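Local coordinates for GTP-binding nuclear protein GSP1 (Encephalitozoon cuniculi, PDB 4DJT) that binds GTP and GDP and probably acts as a Ran-type small GTPase in nucleocytoplasmic transport, serving protein import into the nucleus and RNA export, at residues 59-64 / 179-184; 119-124 / 163-168. One frame throughout, in Å; residues are numbered along the deposited sequence.

Helix 164-174 links the two contacts, and both reach the same central sheet of this Ras-like domain. Interaction 2 sets the early part of that helix on strand 120-125, while interaction 1 brings the chain following it back against strand 60-68. Their centres are 14 Å apart, yet they touch: Phe-63 CZ lies 3.5 Å from Phe-166 O, and Phe-181 CE2 lies 3.5 Å from Leu-167 N. Interaction 2 is the nearer to the nucleotide, though not in contact with it: the Cys-123 side chain is about 10 Å from bound GDP and about 5 Å from the side chain of Asn-125, a GTP-binding residue. Interaction 1 is away from the nucleotide site.

Interaction 1. Residues 59-64 / 179-184; sequences NVIKFN and LIFVSN
Leu-179 has its carbonyl O taken by Arg-171 NE, a hydrogen bond that ties the chain to the helix it has just left; its side chain reaches across to Ile-61. The two side chains meet tip to tip, Ile-61 CD1 against Leu-179 CD1 at 3.8 Å. Ile-61 gets there with CG1 anti to its carbonyl carbon (chi1 -66°) and an extended second torsion, which pushes the CD1 methyl out from the strand. The same methyl sits at the edge of the Phe-181 ring, near its plane, more loosely: Ile-61 CD1 to Phe-181 CE1 is 4.5 Å. Two residues further along the strand, on the same face, Phe-63 CE2 comes within 4.3 Å of Phe-181 CZ. Phe-181 CZ arrives at the edge of the Phe-63 ring, and the two ring planes are turned about 70° from one another. No hydrogen bond joins the segments; this is purely apolar packing that buries 135 Å². Polar ties come from next door: Ser-183 OG bonds to Leu-54 N and Ile-180 N to Asp-56 OD1. The chain after helix 164-174, consistent with the C-terminal extension of Ran proteins, is thus held in this GDP-bound structure at the turn that joins strands 46-54 and 60-68, with Phe-181 stacked on Phe-53, Leu-179 and Phe-181 resting on Leu-167 of the helix, and Phe-63 touching Tyr-12 and Ile-14 of strand 11-17.

Interaction 2. Residues 119-124 / 163-168; sequences PIVVCA and GLPFLH
Cys-123 and Val-121, alternate residues on one face of strand 120-125, close onto Pro-165 of helix 164-174, and this is the tight half of the contact. Cys-123 SG lies 3.7 Å from Pro-165 CG, at the outer end of the proline ring. At the base of that ring, Val-121 CG1 meets Pro-165 CB at 3.9 Å, the two side chains crossing at about a right angle. All three residues are buried. The other side is more open: Val-121 CG2 touches His-168 CD2 just as closely, at 3.9 Å, coming at the imidazole obliquely, but the histidine is partly exposed. With CG anti to its backbone N (chi1 -173°), His-168 reaches back toward the strand from one turn after Pro-165. No hydrogen bond crosses; the packing covers 172 Å² in all. This is the helix-on-sheet layer of the Ras-like fold: the axes of helix segment 164-168 and strand segment 120-124 run nearly antiparallel (164°), 9.4 Å apart at closest approach. Strand 87-93 adds Ile-89 against both Cys-123 and Pro-165, strand 150-154 sets Phe-152 beside Val-121 and Glu-150 beside His-168, and further along the same helix Leu-169 packs on Val-121 and Pro-119.

Interaction 1. Residues 59-64 / 179-184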
ATOM      1  N   ASN A  59      22.075   0.748   5.098  1.00 29.05           N
ATOM      2  CA  ASN A  59      21.255   1.937   4.877  1.00 28.27           C
ATOM      3  C   ASN A  59      19.944   1.802   5.639  1.00 26.31           C
ATOM      4  O   ASN A  59      19.380   0.700   5.743  1.00 26.28           O
ATOM      5  CB  ASN A  59      20.944   2.174   3.407  1.00 29.56           C
ATOM      6  CG  ASN A  59      22.167   2.090   2.523  1.00 31.93           C
ATOM      7  OD1 ASN A  59      22.942   3.034   2.426  1.00 33.93           O
ATOM      8  ND2 ASN A  59      22.320   0.965   1.838  1.00 33.13           N
ATOM      9  N   VAL A  60      19.488   2.922   6.177  1.00 26.20           N
ATOM     10  CA  VAL A  60      18.195   3.019   6.850  1.00 25.91           C
ATOM     11  C   VAL A  60      17.197   3.463   5.797  1.00 24.12           C
ATOM     12  O   VAL A  60      17.350   4.540   5.207  1.00 25.29           O
ATOM     13  CB  VAL A  60      18.202   4.090   7.963  1.00 27.99           C
ATOM     14  CG1 VAL A  60      16.983   3.948   8.849  1.00 28.34           C
ATOM     15  CG2 VAL A  60      19.479   4.024   8.774  1.00 30.28           C
ATOM     16  N   ILE A  61      16.169   2.652   5.577  1.00 22.00           N
ATOM     17  CA  ILE A  61      15.194   2.932   4.562  1.00 20.67           C
ATOM     18  C   ILE A  61      13.857   3.100   5.224  1.00 19.15           C
ATOM     19  O   ILE A  61      13.363   2.162   5.839  1.00 19.75           O
ATOM     20  CB  ILE A  61      15.149   1.802   3.540  1.00 20.47           C
ATOM     21  CG1 ILE A  61      16.475   1.777   2.808  1.00 21.16           C
ATOM     22  CG2 ILE A  61      13.984   2.008   2.568  1.00 20.12           C
ATOM     23  CD1 ILE A  61      16.660   0.595   1.870  1.00 21.32           C
ATOM     24  N   LYS A  62      13.306   4.301   5.154  1.00 18.60           N
ATOM     25  CA  LYS A  62      12.038   4.590   5.837  1.00 18.82           C
ATOM     26  C   LYS A  62      10.957   4.856   4.816  1.00 17.01           C
ATOM     27  O   LYS A  62      11.118   5.714   3.907  1.00 17.22           O
ATOM     28  CB  LYS A  62      12.146   5.789   6.807  1.00 20.21           C
ATOM     29  CG  LYS A  62      10.787   6.139   7.448  1.00 21.11           C
ATOM     30  CD  LYS A  62      10.869   7.338   8.392  1.00 23.23           C
ATOM     31  CE  LYS A  62      11.507   6.963   9.687  1.00 24.04           C
ATOM     32  NZ  LYS A  62      11.806   8.194  10.464  1.00 25.75           N
ATOM     33  N   PHE A  63       9.860   4.114   4.945  1.00 15.44           N
ATOM     34  CA  PHE A  63       8.665   4.368   4.157  1.00 14.16           C
ATOM     35  C   PHE A  63       7.629   5.076   5.046  1.00 14.59           C
ATOM     36  O   PHE A  63       7.274   4.597   6.123  1.00 14.72           O
ATOM     37  CB  PHE A  63       8.098   3.044   3.634  1.00 13.57           C
ATOM     38  CG  PHE A  63       9.049   2.300   2.727  1.00 13.00           C
ATOM     39  CD1 PHE A  63       9.155   2.644   1.392  1.00 13.33           C
ATOM     40  CD2 PHE A  63       9.808   1.250   3.204  1.00 13.34           C
ATOM     41  CE1 PHE A  63       9.994   1.938   0.520  1.00 13.23           C
ATOM     42  CE2 PHE A  63      10.648   0.538   2.363  1.00 13.11           C
ATOM     43  CZ  PHE A  63      10.759   0.881   1.023  1.00 13.04           C
ATOM     44  N   ASN A  64       7.123   6.200   4.566  1.00 14.40           N
ATOM     45  CA  ASN A  64       6.022   6.868   5.226  1.00 13.99           C
ATOM     46  C   ASN A  64       4.790   6.495   4.474  1.00 13.06           C
ATOM     47  O   ASN A  64       4.529   7.027   3.371  1.00 12.66           O
ATOM     48  CB  ASN A  64       6.262   8.389   5.213  1.00 14.79           C
ATOM     49  CG  ASN A  64       7.278   8.816   6.249  1.00 15.41           C
ATOM     50  OD1 ASN A  64       7.256   8.351   7.410  1.00 14.94           O
ATOM     51  ND2 ASN A  64       8.184   9.723   5.850  1.00 15.61           N
ATOM     52  N   LEU A 179      19.358  -5.707  -3.230  1.00 21.07           N
ATOM     53  CA  LEU A 179      19.142  -5.177  -1.908  1.00 20.30           C
ATOM     54  C   LEU A 179      18.260  -6.150  -1.162  1.00 20.39           C
ATOM     55  O   LEU A 179      17.263  -6.609  -1.700  1.00 19.01           O
ATOM     56  CB  LEU A 179      18.485  -3.791  -1.983  1.00 19.67           C
ATOM     57  CG  LEU A 179      18.114  -3.038  -0.708  1.00 19.50           C
ATOM     58  CD1 LEU A 179      17.962  -1.546  -1.022  1.00 19.65           C
ATOM     59  CD2 LEU A 179      16.806  -3.602  -0.088  1.00 19.42           C
ATOM     60  N   ILE A 180      18.632  -6.464   0.072  1.00 21.86           N
ATOM     61  CA  ILE A 180      17.754  -7.219   0.990  1.00 22.63           C
ATOM     62  C   ILE A 180      17.581  -6.494   2.331  1.00 22.00           C
ATOM     63  O   ILE A 180      18.385  -5.648   2.705  1.00 22.25           O
ATOM     64  CB  ILE A 180      18.277  -8.658   1.273  1.00 25.57           C
ATOM     65  CG1 ILE A 180      19.671  -8.618   1.901  1.00 27.67           C
ATOM     66  CG2 ILE A 180      18.305  -9.504   0.013  1.00 25.46           C
ATOM     67  CD1 ILE A 180      20.123  -9.967   2.472  1.00 30.38           C
ATOM     68  N   PHE A 181      16.523  -6.840   3.058  1.00 22.36           N
ATOM     69  CA  PHE A 181      16.312  -6.272   4.383  1.00 21.97           C
ATOM     70  C   PHE A 181      16.943  -7.199   5.389  1.00 22.61           C
ATOM     71  O   PHE A 181      16.774  -8.397   5.306  1.00 24.75           O
ATOM     72  CB  PHE A 181      14.814  -6.089   4.715  1.00 21.49           C
ATOM     73  CG  PHE A 181      14.099  -5.068   3.840  1.00 21.07           C
ATOM     74  CD1 PHE A 181      14.754  -3.961   3.340  1.00 20.06           C
ATOM     75  CD2 PHE A 181      12.745  -5.213   3.568  1.00 20.52           C
ATOM     76  CE1 PHE A 181      14.079  -3.023   2.565  1.00 20.44           C
ATOM     77  CE2 PHE A 181      12.071  -4.282   2.777  1.00 19.57           C
ATOM     78  CZ  PHE A 181      12.726  -3.179   2.297  1.00 18.54           C
ATOM     79  N   VAL A 182      17.697  -6.646   6.317  1.00 23.68           N
ATOM     80  CA  VAL A 182      18.346  -7.468   7.341  1.00 25.23           C
ATOM     81  C   VAL A 182      17.762  -7.256   8.716  1.00 26.32           C
ATOM     82  O   VAL A 182      18.278  -7.778   9.682  1.00 27.99           O
ATOM     83  CB  VAL A 182      19.856  -7.169   7.408  1.00 26.21           C
ATOM     84  CG1 VAL A 182      20.463  -7.332   6.023  1.00 28.21           C
ATOM     85  CG2 VAL A 182      20.099  -5.790   7.981  1.00 25.88           C
ATOM     86  N   SER A 183      16.725  -6.439   8.814  1.00 26.03           N
ATOM     87  CA  SER A 183      16.013  -6.215  10.083  1.00 26.28           C
ATOM     88  C   SER A 183      14.608  -6.773   9.939  1.00 26.62           C
ATOM     89  O   SER A 183      14.127  -6.940   8.831  1.00 27.24           O
ATOM     90  CB  SER A 183      15.957  -4.733  10.412  1.00 26.51           C
ATOM     91  OG  SER A 183      15.356  -3.974   9.357  1.00 25.52           O
ATOM     92  N   ASN A 184      13.984  -7.108  11.060  1.00 28.79           N
ATOM     93  CA  ASN A 184      12.610  -7.632  11.087  1.00 29.84           C
ATOM     94  C   ASN A 184      11.674  -6.566  11.626  1.00 29.57           C
ATOM     95  O   ASN A 184      11.998  -5.906  12.610  1.00 32.62           O
ATOM     96  CB  ASN A 184      12.541  -8.879  11.974  1.00 32.78           C
ATOM     97  CG  ASN A 184      13.455  -9.991  11.476  1.00 36.02           C
ATOM     98  OD1 ASN A 184      13.186 -10.621  10.456  1.00 38.06           O
ATOM     99  ND2 ASN A 184      14.558 -10.203  12.172  1.00 39.47           N
TER

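Interaction 2. Residues 119-124 / 163-168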
ATOM      1  N   PRO A 119       6.562   3.818  -9.197  1.00 18.37           N
ATOM      2  CA  PRO A 119       6.177   2.424  -9.185  1.00 18.00           C
ATOM      3  C   PRO A 119       4.860   2.188  -8.463  1.00 17.18           C
ATOM      4  O   PRO A 119       4.605   2.787  -7.380  1.00 16.62           O
ATOM      5  CB  PRO A 119       7.305   1.748  -8.415  1.00 18.33           C
ATOM      6  CG  PRO A 119       7.955   2.833  -7.639  1.00 18.85           C
ATOM      7  CD  PRO A 119       7.870   4.027  -8.541  1.00 18.65           C
ATOM      8  N   ILE A 120       4.051   1.309  -9.042  1.00 16.84           N
ATOM      9  CA  ILE A 120       2.839   0.833  -8.424  1.00 15.96           C
ATOM     10  C   ILE A 120       2.960  -0.686  -8.243  1.00 15.86           C
ATOM     11  O   ILE A 120       3.239  -1.388  -9.193  1.00 15.31           O
ATOM     12  CB  ILE A 120       1.604   1.145  -9.290  1.00 16.97           C
ATOM     13  CG1 ILE A 120       1.493   2.642  -9.605  1.00 18.24           C
ATOM     14  CG2 ILE A 120       0.344   0.668  -8.610  1.00 17.24           C
ATOM     15  CD1 ILE A 120       0.259   2.994 -10.421  1.00 18.77           C
ATOM     16  N   VAL A 121       2.797  -1.175  -7.010  1.00 14.40           N
ATOM     17  CA  VAL A 121       2.871  -2.599  -6.727  1.00 14.53           C
ATOM     18  C   VAL A 121       1.458  -3.034  -6.507  1.00 15.01           C
ATOM     19  O   VAL A 121       0.707  -2.352  -5.799  1.00 13.73           O
ATOM     20  CB  VAL A 121       3.712  -2.873  -5.469  1.00 14.78           C
ATOM     21  CG1 VAL A 121       3.554  -4.296  -5.001  1.00 15.20           C
ATOM     22  CG2 VAL A 121       5.194  -2.539  -5.740  1.00 15.04           C
ATOM     23  N   VAL A 122       1.073  -4.138  -7.146  1.00 15.07           N
ATOM     24  CA  VAL A 122      -0.292  -4.640  -7.032  1.00 15.72           C
ATOM     25  C   VAL A 122      -0.297  -5.830  -6.102  1.00 16.04           C
ATOM     26  O   VAL A 122       0.491  -6.745  -6.274  1.00 17.72           O
ATOM     27  CB  VAL A 122      -0.902  -5.019  -8.404  1.00 16.06           C
ATOM     28  CG1 VAL A 122      -2.274  -5.685  -8.220  1.00 17.48           C
ATOM     29  CG2 VAL A 122      -1.037  -3.774  -9.270  1.00 17.06           C
ATOM     30  N   CYS A 123      -1.194  -5.794  -5.104  1.00 16.43           N
ATOM     31  CA  CYS A 123      -1.367  -6.885  -4.148  1.00 16.83           C
ATOM     32  C   CYS A 123      -2.759  -7.491  -4.199  1.00 17.35           C
ATOM     33  O   CYS A 123      -3.747  -6.818  -3.976  1.00 16.73           O
ATOM     34  CB  CYS A 123      -1.128  -6.414  -2.699  1.00 16.92           C
ATOM     35  SG  CYS A 123       0.570  -5.863  -2.423  1.00 17.91           S
ATOM     36  N   ALA A 124      -2.785  -8.779  -4.503  1.00 18.05           N
ATOM     37  CA  ALA A 124      -3.941  -9.615  -4.357  1.00 19.27           C
ATOM     38  C   ALA A 124      -4.078 -10.000  -2.894  1.00 18.93           C
ATOM     39  O   ALA A 124      -3.351 -10.876  -2.407  1.00 19.35           O
ATOM     40  CB  ALA A 124      -3.759 -10.876  -5.221  1.00 19.65           C
ATOM     41  N   GLY A 163       6.555  -7.973   3.809  1.00 16.45           N
ATOM     42  CA  GLY A 163       7.707  -7.245   3.345  1.00 16.42           C
ATOM     43  C   GLY A 163       7.904  -7.126   1.864  1.00 15.20           C
ATOM     44  O   GLY A 163       8.692  -6.241   1.425  1.00 14.20           O
ATOM     45  N   LEU A 164       7.256  -7.990   1.063  1.00 15.27           N
ATOM     46  CA  LEU A 164       7.629  -8.076  -0.353  1.00 15.54           C
ATOM     47  C   LEU A 164       7.390  -6.761  -1.133  1.00 14.32           C
ATOM     48  O   LEU A 164       8.253  -6.366  -1.911  1.00 14.44           O
ATOM     49  CB  LEU A 164       6.954  -9.284  -1.062  1.00 16.38           C
ATOM     50  CG  LEU A 164       7.324 -10.659  -0.485  1.00 17.52           C
ATOM     51  CD1 LEU A 164       6.645 -11.749  -1.322  1.00 18.24           C
ATOM     52  CD2 LEU A 164       8.842 -10.869  -0.481  1.00 18.55           C
ATOM     53  N   PRO A 165       6.213  -6.089  -0.936  1.00 13.67           N
ATOM     54  CA  PRO A 165       6.034  -4.843  -1.678  1.00 13.04           C
ATOM     55  C   PRO A 165       7.106  -3.819  -1.334  1.00 12.73           C
ATOM     56  O   PRO A 165       7.590  -3.118  -2.211  1.00 11.98           O
ATOM     57  CB  PRO A 165       4.644  -4.369  -1.247  1.00 13.83           C
ATOM     58  CG  PRO A 165       3.940  -5.679  -0.911  1.00 13.95           C
ATOM     59  CD  PRO A 165       5.011  -6.425  -0.171  1.00 13.79           C
ATOM     60  N   PHE A 166       7.461  -3.738  -0.052  1.00 12.24           N
ATOM     61  CA  PHE A 166       8.474  -2.763   0.392  1.00 12.36           C
ATOM     62  C   PHE A 166       9.850  -3.138  -0.122  1.00 12.15           C
ATOM     63  O   PHE A 166      10.649  -2.274  -0.526  1.00 12.25           O
ATOM     64  CB  PHE A 166       8.467  -2.632   1.919  1.00 12.33           C
ATOM     65  CG  PHE A 166       7.214  -2.040   2.453  1.00 12.32           C
ATOM     66  CD1 PHE A 166       6.922  -0.715   2.232  1.00 12.09           C
ATOM     67  CD2 PHE A 166       6.270  -2.824   3.106  1.00 11.68           C
ATOM     68  CE1 PHE A 166       5.729  -0.172   2.649  1.00 12.04           C
ATOM     69  CE2 PHE A 166       5.099  -2.283   3.531  1.00 12.09           C
ATOM     70  CZ  PHE A 166       4.813  -0.957   3.325  1.00 11.78           C
ATOM     71  N   LEU A 167      10.161  -4.414  -0.116  1.00 12.73           N
ATOM     72  CA  LEU A 167      11.431  -4.879  -0.678  1.00 13.02           C
ATOM     73  C   LEU A 167      11.563  -4.468  -2.136  1.00 13.07           C
ATOM     74  O   LEU A 167      12.594  -3.933  -2.551  1.00 13.13           O
ATOM     75  CB  LEU A 167      11.567  -6.389  -0.524  1.00 13.30           C
ATOM     76  CG  LEU A 167      12.890  -7.038  -0.972  1.00 13.52           C
ATOM     77  CD1 LEU A 167      14.083  -6.431  -0.248  1.00 13.83           C
ATOM     78  CD2 LEU A 167      12.832  -8.562  -0.782  1.00 13.92           C
ATOM     79  N   HIS A 168      10.523  -4.718  -2.931  1.00 12.76           N
ATOM     80  CA  HIS A 168      10.522  -4.278  -4.341  1.00 13.10           C
ATOM     81  C   HIS A 168      10.715  -2.783  -4.507  1.00 12.52           C
ATOM     82  O   HIS A 168      11.526  -2.329  -5.311  1.00 13.12           O
ATOM     83  CB  HIS A 168       9.239  -4.683  -5.049  1.00 13.03           C
ATOM     84  CG  HIS A 168       9.264  -4.398  -6.531  1.00 13.96           C
ATOM     85  ND1 HIS A 168      10.046  -5.075  -7.368  1.00 15.00           N
ATOM     86  CD2 HIS A 168       8.642  -3.409  -7.289  1.00 14.04           C
ATOM     87  CE1 HIS A 168       9.893  -4.592  -8.616  1.00 15.45           C
ATOM     88  NE2 HIS A 168       9.049  -3.572  -8.565  1.00 15.02           N
TER